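Local coordinates for Pre-mRNA-processing-splicing factor 8 (Cryptococcus neoformans var. grubii serotype A, PDB 6MX6), which contains, within a spliceosomal factor, an intein of the Hint fold that probably excises itself from its host protein and joins the flanking sequences, at residues V20-L32 with T37-E49. Numbering follows the deposited sequence.
Sequences VLVEDVQEGDQLL and TSRTASKIVRGEE
Strand 30-32 pairs antiparallel with the start of strand 38-49, the N-to-C directions of the two axes 132° apart and L31 and R39 forming the hydrogen-bonded pair, and two further backbone bonds carry the contact into the turn Q26 to D29, A41 N to D29 O and G28 N to A41 O (2.8 Å). Beside this backbone, the Q30 carboxamide shows how one amide can tie a turn to a partner strand. The Q30 chain bends at chi2, and NE2 donates nearly straight to T40 OG1 at 2.8 Å and also to G28 O; both acceptors lie close to the amide plane, which fixes the rotation of the group. Its other end, OE1, passes S38 CB at 3.5 Å. Together the strands make a beta hairpin at the border of a four-stranded antiparallel sheet in this Hint domain, with strand 152-159 on the other side of strand 38-49. R39 sends its guanidinium away from the pairing to a salt bridge with D162. Further along, E27 sets CG anti to its own nitrogen (chi1 176°) and then bends at chi2, bringing OE2 up to S42 CB (3.3 Å); OE1 accepts K43 N on its syn side, 27° out of the carboxylate plane, while a water links the same oxygen to I44 N. The type II turn carries glycine at its positive-phi position, and D29 OD2 accepts Q26 N across it. V25 CG1 meets A41 CB at 3.8 Å and, more loosely, I44 CD1, whose methyl also lies against V25 O. At the far end E23 O lies over one face of the R46 guanidinium, too poorly angled for a hydrogen bond, and a water in its plane joins NH1 to the carbonyls of V22 and V25.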
loop_
_atom_site.group_PDB
_atom_site.type_symbol
_atom_site.label_atom_id
_atom_site.label_comp_id
_atom_site.label_asym_id
_atom_site.label_seq_id
_atom_site.Cartn_x
_atom_site.Cartn_y
_atom_site.Cartn_z
ATOM N N VAL A 20 -4.797 12.468 5.696
ATOM C CA VAL A 20 -5.662 12.800 4.565
ATOM C C VAL A 20 -6.220 11.499 4.002
ATOM O O VAL A 20 -5.500 10.503 3.895
ATOM C CB VAL A 20 -4.918 13.608 3.473
ATOM C CG1 VAL A 20 -3.677 12.874 2.987
ATOM C CG2 VAL A 20 -5.842 13.912 2.296
ATOM N N LEU A 21 -7.509 11.490 3.675
ATOM C CA LEU A 21 -8.080 10.312 3.034
ATOM C C LEU A 21 -7.623 10.262 1.580
ATOM O O LEU A 21 -7.410 11.295 0.943
ATOM C CB LEU A 21 -9.606 10.327 3.117
ATOM C CG LEU A 21 -10.214 10.293 4.527
ATOM C CD1 LEU A 21 -11.739 10.297 4.448
ATOM C CD2 LEU A 21 -9.719 9.094 5.323
ATOM N N VAL A 22 -7.446 9.044 1.065
ATOM C CA VAL A 22 -6.845 8.881 -0.255
ATOM C C VAL A 22 -7.654 9.627 -1.312
ATOM O O VAL A 22 -7.092 10.204 -2.250
ATOM C CB VAL A 22 -6.691 7.385 -0.605
ATOM C CG1 VAL A 22 -8.049 6.674 -0.625
ATOM C CG2 VAL A 22 -5.998 7.226 -1.947
ATOM N N GLU A 23 -8.979 9.646 -1.170
ATOM C CA GLU A 23 -9.823 10.308 -2.159
ATOM C C GLU A 23 -9.814 11.826 -2.025
ATOM O O GLU A 23 -10.330 12.508 -2.918
ATOM C CB GLU A 23 -11.261 9.792 -2.069
ATOM C CG GLU A 23 -12.010 10.194 -0.807
ATOM C CD GLU A 23 -11.927 9.123 0.275
ATOM O OE1 GLU A 23 -10.950 8.349 0.259
ATOM O OE2 GLU A 23 -12.840 9.055 1.126
ATOM N N ASP A 24 -9.246 12.366 -0.950
ATOM C CA ASP A 24 -9.095 13.809 -0.790
ATOM C C ASP A 24 -7.743 14.312 -1.274
ATOM O O ASP A 24 -7.501 15.522 -1.246
ATOM C CB ASP A 24 -9.300 14.205 0.678
ATOM C CG ASP A 24 -10.697 13.876 1.181
ATOM O OD1 ASP A 24 -11.629 13.815 0.350
ATOM O OD2 ASP A 24 -10.865 13.673 2.406
ATOM N N VAL A 25 -6.863 13.415 -1.714
ATOM C CA VAL A 25 -5.572 13.813 -2.264
ATOM C C VAL A 25 -5.790 14.477 -3.614
ATOM O O VAL A 25 -6.440 13.908 -4.498
ATOM C CB VAL A 25 -4.650 12.595 -2.397
ATOM C CG1 VAL A 25 -3.374 12.965 -3.145
ATOM C CG2 VAL A 25 -4.331 12.015 -1.012
ATOM N N GLN A 26 -5.247 15.677 -3.783
ATOM C CA GLN A 26 -5.417 16.422 -5.023
ATOM C C GLN A 26 -4.067 16.678 -5.677
ATOM O O GLN A 26 -3.014 16.490 -5.067
ATOM C CB GLN A 26 -6.162 17.740 -4.778
ATOM C CG GLN A 26 -7.625 17.679 -5.189
ATOM C CD GLN A 26 -7.830 17.003 -6.547
ATOM O OE1 GLN A 26 -7.143 17.315 -7.530
ATOM N NE2 GLN A 26 -8.776 16.066 -6.601
ATOM N N GLU A 27 -4.116 17.117 -6.939
ATOM C CA GLU A 27 -2.903 17.302 -7.731
ATOM C C GLU A 27 -1.921 18.236 -7.029
ATOM O O GLU A 27 -2.305 19.287 -6.508
ATOM C CB GLU A 27 -3.260 17.852 -9.115
ATOM C CG GLU A 27 -2.059 18.173 -9.994
ATOM C CD GLU A 27 -1.592 16.991 -10.834
ATOM O OE1 GLU A 27 -2.362 16.018 -10.996
ATOM O OE2 GLU A 27 -0.449 17.034 -11.337
ATOM N N GLY A 28 -0.647 17.843 -7.017
ATOM C CA GLY A 28 0.393 18.596 -6.343
ATOM C C GLY A 28 0.496 18.387 -4.843
ATOM O O GLY A 28 1.437 18.909 -4.231
ATOM N N ASP A 29 -0.428 17.645 -4.228
ATOM C CA ASP A 29 -0.425 17.488 -2.776
ATOM C C ASP A 29 0.863 16.825 -2.296
ATOM O O ASP A 29 1.449 15.977 -2.971
ATOM C CB ASP A 29 -1.637 16.668 -2.316
ATOM C CG ASP A 29 -2.788 17.541 -1.850
ATOM O OD1 ASP A 29 -2.597 18.775 -1.799
ATOM O OD2 ASP A 29 -3.879 17.004 -1.535
ATOM N N GLN A 30 1.303 17.223 -1.106
ATOM C CA GLN A 30 2.531 16.710 -0.518
ATOM C C GLN A 30 2.187 15.607 0.480
ATOM O O GLN A 30 1.416 15.833 1.419
ATOM C CB GLN A 30 3.313 17.836 0.158
ATOM C CG GLN A 30 3.753 18.944 -0.808
ATOM C CD GLN A 30 4.698 18.438 -1.883
ATOM O OE1 GLN A 30 5.876 18.199 -1.623
ATOM N NE2 GLN A 30 4.182 18.270 -3.102
ATOM N N LEU A 31 2.747 14.424 0.260
ATOM C CA LEU A 31 2.613 13.255 1.117
ATOM C C LEU A 31 3.943 12.936 1.781
ATOM O O LEU A 31 5.003 13.428 1.387
ATOM C CB LEU A 31 2.149 12.040 0.309
ATOM C CG LEU A 31 0.844 12.215 -0.455
ATOM C CD1 LEU A 31 0.567 10.943 -1.234
ATOM C CD2 LEU A 31 -0.281 12.528 0.512
ATOM N N LEU A 32 3.886 12.057 2.773
ATOM C CA LEU A 32 5.067 11.702 3.545
ATOM C C LEU A 32 5.704 10.438 2.975
ATOM O O LEU A 32 5.038 9.404 2.839
ATOM C CB LEU A 32 4.687 11.520 5.010
ATOM C CG LEU A 32 5.851 11.300 5.971
ATOM C CD1 LEU A 32 6.932 12.343 5.736
ATOM C CD2 LEU A 32 5.330 11.352 7.391
ATOM N N THR A 37 10.965 12.480 3.957
ATOM C CA THR A 37 10.913 13.625 3.058
ATOM C C THR A 37 9.587 13.659 2.294
ATOM O O THR A 37 8.744 12.766 2.403
ATOM C CB THR A 37 12.094 13.604 2.090
ATOM O OG1 THR A 37 12.055 12.406 1.301
ATOM C CG2 THR A 37 13.406 13.663 2.855
ATOM N N SER A 38 9.410 14.708 1.499
ATOM C CA SER A 38 8.161 14.956 0.800
ATOM C C SER A 38 8.020 14.080 -0.440
ATOM O O SER A 38 8.995 13.589 -1.014
ATOM C CB SER A 38 8.056 16.424 0.394
ATOM O OG SER A 38 7.477 17.183 1.433
ATOM N N ARG A 39 6.767 13.894 -0.848
ATOM C CA ARG A 39 6.409 13.220 -2.086
ATOM C C ARG A 39 5.282 14.011 -2.723
ATOM O O ARG A 39 4.354 14.432 -2.035
ATOM C CB ARG A 39 5.950 11.771 -1.844
ATOM C CG ARG A 39 6.991 10.856 -1.241
ATOM C CD ARG A 39 8.051 10.476 -2.254
ATOM N NE ARG A 39 8.931 9.436 -1.734
ATOM C CZ ARG A 39 9.864 9.637 -0.810
ATOM N NH1 ARG A 39 10.044 10.848 -0.298
ATOM N NH2 ARG A 39 10.612 8.625 -0.392
ATOM N N THR A 40 5.364 14.237 -4.025
ATOM C CA THR A 40 4.323 14.967 -4.733
ATOM C C THR A 40 3.404 13.973 -5.432
ATOM O O THR A 40 3.878 13.051 -6.101
ATOM C CB THR A 40 4.922 15.943 -5.749
ATOM O OG1 THR A 40 5.674 16.944 -5.055
ATOM C CG2 THR A 40 3.817 16.625 -6.536
ATOM N N ALA A 41 2.101 14.158 -5.261
ATOM C CA ALA A 41 1.099 13.327 -5.912
ATOM C C ALA A 41 0.594 14.007 -7.177
ATOM O O ALA A 41 0.456 15.232 -7.237
ATOM C CB ALA A 41 -0.073 13.048 -4.968
ATOM N N SER A 42 0.314 13.196 -8.195
ATOM C CA SER A 42 -0.252 13.713 -9.433
ATOM C C SER A 42 -1.107 12.636 -10.084
ATOM O O SER A 42 -1.135 11.484 -9.645
ATOM C CB SER A 42 0.839 14.193 -10.400
ATOM O OG SER A 42 1.750 13.159 -10.718
ATOM N N LYS A 43 -1.814 13.034 -11.141
ATOM C CA LYS A 43 -2.581 12.102 -11.969
ATOM C C LYS A 43 -3.657 11.388 -11.144
ATOM O O LYS A 43 -3.767 10.164 -11.148
ATOM C CB LYS A 43 -1.659 11.081 -12.641
ATOM C CG LYS A 43 -0.646 11.644 -13.629
ATOM C CD LYS A 43 0.045 10.503 -14.381
ATOM C CE LYS A 43 1.120 11.011 -15.337
ATOM N NZ LYS A 43 2.502 10.601 -14.927
ATOM N N ILE A 44 -4.475 12.190 -10.464
ATOM C CA ILE A 44 -5.567 11.675 -9.640
ATOM C C ILE A 44 -6.574 10.954 -10.529
ATOM O O ILE A 44 -7.129 11.539 -11.464
ATOM C CB ILE A 44 -6.245 12.810 -8.863
ATOM C CG1 ILE A 44 -5.207 13.764 -8.275
ATOM C CG2 ILE A 44 -7.189 12.252 -7.806
ATOM C CD1 ILE A 44 -4.244 13.119 -7.335
ATOM N N VAL A 45 -6.849 9.688 -10.216
ATOM C CA VAL A 45 -7.824 8.908 -10.966
ATOM C C VAL A 45 -8.750 8.202 -9.982
ATOM O O VAL A 45 -8.414 8.005 -8.813
ATOM C CB VAL A 45 -7.146 7.889 -11.900
ATOM C CG1 VAL A 45 -6.455 8.610 -13.049
ATOM C CG2 VAL A 45 -6.148 7.055 -11.116
ATOM N N ARG A 46 -9.939 7.839 -10.460
ATOM C CA ARG A 46 -10.916 7.187 -9.596
ATOM C C ARG A 46 -11.677 6.130 -10.376
ATOM O O ARG A 46 -11.837 6.226 -11.595
ATOM C CB ARG A 46 -11.932 8.167 -8.999
ATOM C CG ARG A 46 -11.337 9.362 -8.293
ATOM C CD ARG A 46 -12.269 9.873 -7.204
ATOM N NE ARG A 46 -11.963 11.244 -6.796
ATOM C CZ ARG A 46 -10.839 11.623 -6.194
ATOM N NH1 ARG A 46 -9.889 10.739 -5.913
ATOM N NH2 ARG A 46 -10.664 12.898 -5.871
ATOM N N GLY A 47 -12.163 5.129 -9.656
ATOM C CA GLY A 47 -13.016 4.153 -10.303
ATOM C C GLY A 47 -13.751 3.344 -9.262
ATOM O O GLY A 47 -13.769 3.698 -8.086
ATOM N N GLU A 48 -14.363 2.252 -9.721
ATOM C CA GLU A 48 -15.154 1.387 -8.856
ATOM C C GLU A 48 -15.032 -0.045 -9.346
ATOM O O GLU A 48 -15.328 -0.318 -10.512
ATOM C CB GLU A 48 -16.624 1.817 -8.845
ATOM C CG GLU A 48 -17.499 0.925 -7.995
ATOM C CD GLU A 48 -18.835 1.557 -7.651
ATOM O OE1 GLU A 48 -19.085 2.707 -8.070
ATOM O OE2 GLU A 48 -19.634 0.897 -6.953
ATOM N N GLU A 49 -14.614 -0.954 -8.468
ATOM C CA GLU A 49 -14.487 -2.345 -8.894
ATOM C C GLU A 49 -14.335 -3.232 -7.670
ATOM O O GLU A 49 -14.177 -2.752 -6.546
ATOM C CB GLU A 49 -13.304 -2.547 -9.848
ATOM C CG GLU A 49 -11.948 -2.305 -9.226
ATOM C CD GLU A 49 -10.856 -2.157 -10.269
ATOM O OE1 GLU A 49 -9.906 -2.976 -10.271
ATOM O OE2 GLU A 49 -10.958 -1.226 -11.097
HETATM O O HOH W 1 -7.353 11.330 -4.670
HETATM O O HOH W 2 -4.920 14.775 -11.620
HETATM O O HOH W 3 7.803 19.232 -3.696
#